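Local coordinates for catechol O-methyltransferase (Mycobacterium tuberculosis, PDB 6JCL), which transfers a methyl group from S-adenosyl-L-methionine to catechol-like compounds, using a divalent metal cation, at residues A[148-153]-A[189-194]; A[62-67]-A[80-85]. One frame throughout, in Å; residues are numbered along the deposited sequence.

Contact 1. Residues A[148-153]-A[189-194]; sequences YIQWAI and LQMMGE
Ile149 CA and Met192 CA, 8.4 Å apart, are the nearest CA atoms across two helical segments whose axes come no closer than 11.8 Å and run in roughly the same direction, 32° apart. Both helices lie on one face of the central mixed beta-sheet of the Rossmann-like class I methyltransferase fold, and at this wide spacing long, flexible methionine side chains can bridge the gap from one helix and a branched isoleucine from the other. Met191 suits the place. Its CG stands anti to the backbone N (chi1 176°), and a bend at the next torsion (chi2 -95°) carries the thioether across to helix 148-153. There Met191 CE lies 3.8 Å from Ile149 CG2, the two side chains sliding past each other in opposite directions. The same methyl reaches the aliphatic part of Gln150, 3.7 Å from its CG, so Gln150, a solvent-exposed residue, gives its CG methylene to the contact. Deeper down, Ile149 sends its other branch to the second methionine: Ile149 CD1 packs 3.9 Å from Met192 CG, the side chains crossing at about a right angle. A branched isoleucine can thus serve both methionines, one with each arm. Ile149 and Met192 also both rest on Val164 of strand 160-165, which underlies the pair on the sheet side. No hydrogen bond joins the segments, and the contact is one of apolar packing. Beside its CG, Met192 also brings its sulfur to the isoleucine, with SD 4.0 Å from Ile149 CD1.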
loop_
_atom_site.group_PDB
_atom_site.type_symbol
_atom_site.label_atom_id
_atom_site.label_comp_id
_atom_site.label_asym_id
_atom_site.label_seq_id
_atom_site.Cartn_x
_atom_site.Cartn_y
_atom_site.Cartn_z
ATOM N N TYR A 148 20.602 1.860 -5.049
ATOM C CA TYR A 148 19.485 1.907 -5.992
ATOM C C TYR A 148 18.489 2.995 -5.611
ATOM O O TYR A 148 17.889 3.630 -6.488
ATOM C CB TYR A 148 18.781 0.545 -6.074
ATOM C CG TYR A 148 19.681 -0.554 -6.577
ATOM C CD1 TYR A 148 20.751 -0.273 -7.422
ATOM C CD2 TYR A 148 19.455 -1.874 -6.210
ATOM C CE1 TYR A 148 21.587 -1.280 -7.875
ATOM C CE2 TYR A 148 20.281 -2.885 -6.650
ATOM C CZ TYR A 148 21.334 -2.588 -7.493
ATOM O OH TYR A 148 22.160 -3.600 -7.921
ATOM N N ILE A 149 18.297 3.223 -4.309
ATOM C CA ILE A 149 17.405 4.295 -3.873
ATOM C C ILE A 149 17.983 5.653 -4.266
ATOM O O ILE A 149 17.260 6.534 -4.751
ATOM C CB ILE A 149 17.141 4.202 -2.357
ATOM C CG1 ILE A 149 16.295 2.974 -2.037
ATOM C CG2 ILE A 149 16.447 5.489 -1.844
ATOM C CD1 ILE A 149 16.418 2.549 -0.570
ATOM N N GLN A 150 19.300 5.831 -4.103
ATOM C CA GLN A 150 19.932 7.074 -4.544
ATOM C C GLN A 150 19.755 7.282 -6.048
ATOM O O GLN A 150 19.449 8.396 -6.493
ATOM C CB GLN A 150 21.410 7.069 -4.146
ATOM C CG GLN A 150 21.604 7.275 -2.640
ATOM C CD GLN A 150 23.013 6.965 -2.151
ATOM O OE1 GLN A 150 23.732 6.151 -2.737
ATOM N NE2 GLN A 150 23.415 7.620 -1.069
ATOM N N TRP A 151 19.912 6.218 -6.844
ATOM C CA TRP A 151 19.666 6.331 -8.282
ATOM C C TRP A 151 18.198 6.628 -8.558
ATOM O O TRP A 151 17.881 7.415 -9.458
ATOM C CB TRP A 151 20.087 5.042 -9.007
ATOM C CG TRP A 151 21.504 5.097 -9.501
ATOM C CD1 TRP A 151 22.569 4.381 -9.030
ATOM C CD2 TRP A 151 22.014 5.939 -10.538
ATOM N NE1 TRP A 151 23.708 4.725 -9.714
ATOM C CE2 TRP A 151 23.395 5.677 -10.648
ATOM C CE3 TRP A 151 21.436 6.880 -11.393
ATOM C CZ2 TRP A 151 24.206 6.322 -11.579
ATOM C CZ3 TRP A 151 22.245 7.528 -12.312
ATOM C CH2 TRP A 151 23.616 7.244 -12.397
ATOM N N ALA A 152 17.294 5.993 -7.803
ATOM C CA ALA A 152 15.860 6.227 -8.002
ATOM C C ALA A 152 15.515 7.695 -7.807
ATOM O O ALA A 152 14.770 8.280 -8.596
ATOM C CB ALA A 152 15.045 5.342 -7.051
ATOM N N ILE A 153 16.045 8.309 -6.754
ATOM C CA ILE A 153 15.808 9.730 -6.527
ATOM C C ILE A 153 16.322 10.552 -7.698
ATOM O O ILE A 153 15.635 11.459 -8.183
ATOM C CB ILE A 153 16.456 10.155 -5.200
ATOM C CG1 ILE A 153 15.729 9.470 -4.036
ATOM C CG2 ILE A 153 16.500 11.683 -5.065
ATOM C CD1 ILE A 153 16.446 9.639 -2.715
ATOM N N LEU A 189 16.226 0.866 5.768
ATOM C CA LEU A 189 15.195 1.618 6.475
ATOM C C LEU A 189 15.789 2.836 7.182
ATOM O O LEU A 189 15.195 3.930 7.187
ATOM C CB LEU A 189 14.481 0.699 7.470
ATOM C CG LEU A 189 13.631 -0.418 6.846
ATOM C CD1 LEU A 189 13.256 -1.434 7.935
ATOM C CD2 LEU A 189 12.390 0.166 6.206
ATOM N N GLN A 190 16.963 2.670 7.786
ATOM C CA GLN A 190 17.590 3.809 8.450
ATOM C C GLN A 190 17.972 4.887 7.444
ATOM O O GLN A 190 17.779 6.086 7.701
ATOM C CB GLN A 190 18.801 3.326 9.242
ATOM C CG GLN A 190 18.357 2.501 10.454
ATOM C CD GLN A 190 19.528 1.957 11.254
ATOM O OE1 GLN A 190 20.508 1.478 10.693
ATOM N NE2 GLN A 190 19.426 2.042 12.578
ATOM N N MET A 191 18.451 4.480 6.265
ATOM C CA MET A 191 18.811 5.458 5.250
ATOM C C MET A 191 17.581 6.209 4.758
ATOM O O MET A 191 17.618 7.440 4.608
ATOM C CB MET A 191 19.523 4.763 4.083
ATOM C CG MET A 191 19.849 5.693 2.911
ATOM S SD MET A 191 18.555 5.627 1.644
ATOM C CE MET A 191 19.461 6.323 0.260
ATOM N N MET A 192 16.465 5.499 4.555
ATOM C CA MET A 192 15.263 6.157 4.050
ATOM C C MET A 192 14.708 7.133 5.079
ATOM O O MET A 192 14.252 8.227 4.722
ATOM C CB MET A 192 14.199 5.116 3.655
ATOM C CG MET A 192 14.627 4.229 2.487
ATOM S SD MET A 192 13.445 2.933 2.071
ATOM C CE MET A 192 12.254 3.901 1.160
ATOM N N GLY A 193 14.766 6.772 6.363
ATOM C CA GLY A 193 14.267 7.668 7.385
ATOM C C GLY A 193 15.089 8.936 7.473
ATOM O O GLY A 193 14.560 10.016 7.749
ATOM N N GLU A 194 16.399 8.821 7.250
ATOM C CA GLU A 194 17.292 9.961 7.386
ATOM C C GLU A 194 17.365 10.823 6.134
ATOM O O GLU A 194 17.801 11.977 6.218
ATOM C CB GLU A 194 18.692 9.473 7.753
ATOM C CG GLU A 194 18.825 9.045 9.201
ATOM C CD GLU A 194 20.202 8.475 9.519
ATOM O OE1 GLU A 194 20.914 8.066 8.575
ATOM O OE2 GLU A 194 20.575 8.448 10.713
#

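Contact 2. Residues A[62-67]-A[80-85]; sequences RRVLEI and RGAGPQ
The backbones come nearest at Arg62 and Ala82, whose CA atoms are 5.5 Å apart, just before strand 63-67 and at the end of helix 73-82. These are the first two elements of a beta-alpha-beta unit, strand 63-67, helix 73-82 and strand 87-92, in the Rossmann-like methyltransferase fold. On the buried side, Val64 points toward the helix and its CG2 lies 4.3 Å from Ala82 CB, a loose apolar touch. The small alanine lets the helix end come close to the strand, and the beta-branched valine suits an extended backbone; Val64 also packs on Leu78, one turn earlier in the helix. At the surface, Arg62 does most of the work. Its CG lies beside the backbone N (chi1 -73°), and a bend at chi2 (-63°) turns the chain along the loop after the helix, where it runs side by side with Gln85. Gln85 CB sits over one face of the guanidinium, offset toward its rim, 3.4 Å from Arg62 NH1. The methylene, rather than the amide, supplies this contact, and the guanidinium and amide planes stand 77° apart. Gln85 is itself bent at chi2, and its end leads away from the strand. Just after Ala82, Gly83 takes a positive phi, a conformation easily adopted without a side chain, and ends the helical run. A water in the plane of the guanidinium, at its edge, bridges the segments: it accepts a hydrogen bond from Arg62 NE at 3.0 Å and donates one to Ala82 O at 3.2 Å.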
loop_
_atom_site.group_PDB
_atom_site.type_symbol
_atom_site.label_atom_id
_atom_site.label_comp_id
_atom_site.label_asym_id
_atom_site.label_seq_id
_atom_site.Cartn_x
_atom_site.Cartn_y
_atom_site.Cartn_z
ATOM N N ARG A 62 3.349 6.406 -16.133
ATOM C CA ARG A 62 3.643 6.112 -17.526
ATOM C C ARG A 62 5.087 5.682 -17.759
ATOM O O ARG A 62 5.390 5.146 -18.834
ATOM C CB ARG A 62 3.305 7.316 -18.413
ATOM C CG ARG A 62 1.795 7.534 -18.608
ATOM C CD ARG A 62 1.138 6.345 -19.330
ATOM N NE ARG A 62 -0.311 6.492 -19.497
ATOM C CZ ARG A 62 -0.898 7.184 -20.474
ATOM N NH1 ARG A 62 -0.168 7.811 -21.391
ATOM N NH2 ARG A 62 -2.223 7.250 -20.537
ATOM N N ARG A 63 5.980 5.896 -16.795
ATOM C CA ARG A 63 7.341 5.391 -16.867
ATOM C C ARG A 63 7.665 4.744 -15.535
ATOM O O ARG A 63 7.636 5.416 -14.499
ATOM C CB ARG A 63 8.335 6.507 -17.166
ATOM C CG ARG A 63 8.226 7.054 -18.582
ATOM C CD ARG A 63 8.584 8.530 -18.625
ATOM N NE ARG A 63 7.992 9.183 -19.786
ATOM C CZ ARG A 63 8.601 9.299 -20.962
ATOM N NH1 ARG A 63 7.990 9.910 -21.973
ATOM N NH2 ARG A 63 9.822 8.804 -21.125
ATOM N N VAL A 64 7.948 3.450 -15.565
ATOM C CA VAL A 64 8.192 2.657 -14.368
ATOM C C VAL A 64 9.580 2.045 -14.468
ATOM O O VAL A 64 9.981 1.581 -15.540
ATOM C CB VAL A 64 7.128 1.557 -14.181
ATOM C CG1 VAL A 64 7.388 0.776 -12.880
ATOM C CG2 VAL A 64 5.730 2.179 -14.200
ATOM N N LEU A 65 10.325 2.089 -13.370
ATOM C CA LEU A 65 11.638 1.462 -13.274
ATOM C C LEU A 65 11.554 0.324 -12.266
ATOM O O LEU A 65 11.064 0.515 -11.151
ATOM C CB LEU A 65 12.709 2.470 -12.852
ATOM C CG LEU A 65 14.090 1.895 -12.500
ATOM C CD1 LEU A 65 14.738 1.230 -13.732
ATOM C CD2 LEU A 65 14.985 3.010 -11.972
ATOM N N GLU A 66 11.987 -0.861 -12.666
ATOM C CA GLU A 66 12.076 -1.999 -11.759
ATOM C C GLU A 66 13.507 -2.520 -11.735
ATOM O O GLU A 66 14.167 -2.627 -12.778
ATOM C CB GLU A 66 11.122 -3.109 -12.160
ATOM C CG GLU A 66 11.345 -4.407 -11.368
ATOM C CD GLU A 66 10.362 -5.467 -11.813
ATOM O OE1 GLU A 66 10.529 -5.963 -12.950
ATOM O OE2 GLU A 66 9.408 -5.769 -11.053
ATOM N N ILE A 67 14.000 -2.807 -10.538
ATOM C CA ILE A 67 15.343 -3.349 -10.373
ATOM C C ILE A 67 15.184 -4.747 -9.779
ATOM O O ILE A 67 14.776 -4.895 -8.619
ATOM C CB ILE A 67 16.215 -2.442 -9.494
ATOM C CG1 ILE A 67 16.065 -0.981 -9.965
ATOM C CG2 ILE A 67 17.676 -2.850 -9.593
ATOM C CD1 ILE A 67 16.924 0.026 -9.187
ATOM N N ARG A 80 0.825 -4.011 -16.403
ATOM C CA ARG A 80 -0.627 -3.934 -16.408
ATOM C C ARG A 80 -1.106 -2.613 -15.827
ATOM O O ARG A 80 -2.035 -1.989 -16.363
ATOM C CB ARG A 80 -1.194 -5.107 -15.611
ATOM C CG ARG A 80 -1.157 -6.421 -16.365
ATOM C CD ARG A 80 -1.475 -7.560 -15.393
ATOM N NE ARG A 80 -1.673 -8.807 -16.115
ATOM C CZ ARG A 80 -1.946 -9.975 -15.543
ATOM N NH1 ARG A 80 -2.119 -11.047 -16.305
ATOM N NH2 ARG A 80 -2.037 -10.070 -14.214
ATOM N N GLY A 81 -0.483 -2.173 -14.731
ATOM C CA GLY A 81 -0.907 -0.941 -14.091
ATOM C C GLY A 81 -0.540 0.296 -14.885
ATOM O O GLY A 81 -1.276 1.285 -14.863
ATOM N N ALA A 82 0.608 0.269 -15.572
ATOM C CA ALA A 82 1.021 1.392 -16.417
ATOM C C ALA A 82 0.188 1.532 -17.692
ATOM O O ALA A 82 0.205 2.599 -18.309
ATOM C CB ALA A 82 2.489 1.253 -16.808
ATOM N N GLY A 83 -0.490 0.477 -18.141
ATOM C CA GLY A 83 -1.378 0.590 -19.282
ATOM C C GLY A 83 -0.685 0.505 -20.627
ATOM O O GLY A 83 0.545 0.445 -20.722
ATOM N N PRO A 84 -1.476 0.537 -21.708
ATOM C CA PRO A 84 -0.893 0.338 -23.047
ATOM C C PRO A 84 0.069 1.431 -23.461
ATOM O O PRO A 84 0.968 1.179 -24.276
ATOM C CB PRO A 84 -2.121 0.307 -23.973
ATOM C CG PRO A 84 -3.311 0.192 -23.083
ATOM C CD PRO A 84 -2.927 0.761 -21.749
ATOM N N GLN A 85 -0.089 2.635 -22.933
ATOM C CA GLN A 85 0.834 3.713 -23.244
ATOM C C GLN A 85 1.980 3.805 -22.246
ATOM O O GLN A 85 2.905 4.595 -22.455
ATOM C CB GLN A 85 0.074 5.040 -23.351
ATOM C CG GLN A 85 -1.110 4.995 -24.338
ATOM C CD GLN A 85 -0.830 4.153 -25.582
ATOM O OE1 GLN A 85 0.211 4.292 -26.233
ATOM N NE2 GLN A 85 -1.762 3.267 -25.913
HETATM O O HOH W 1 -0.858 5.267 -16.864
#

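Along the chain contact 2 closes before contact 1 opens, and their centres lie 21 Å apart within one Rossmann-like domain. The central sheet connects them: contact 2 contains strand 63-67 itself, next to strand 133-138, while contact 1 joins helices 145-155 and 180-194, which pack over strands 133-138, 160-165 and 198-206. The two contacts meet directly where Tyr148 CB touches Ile67 CD1 at 3.7 Å. That junction lies near the cofactor, since Tyr148 touches the bound S-adenosyl-L-homocysteine and Glu66, beside Ile67, is a predicted S-adenosyl-L-methionine-binding residue. Val64 and Ile67 point to opposite faces of the sheet, which is thus sandwiched between helix 73-82 and the helix pair 145-155/180-194.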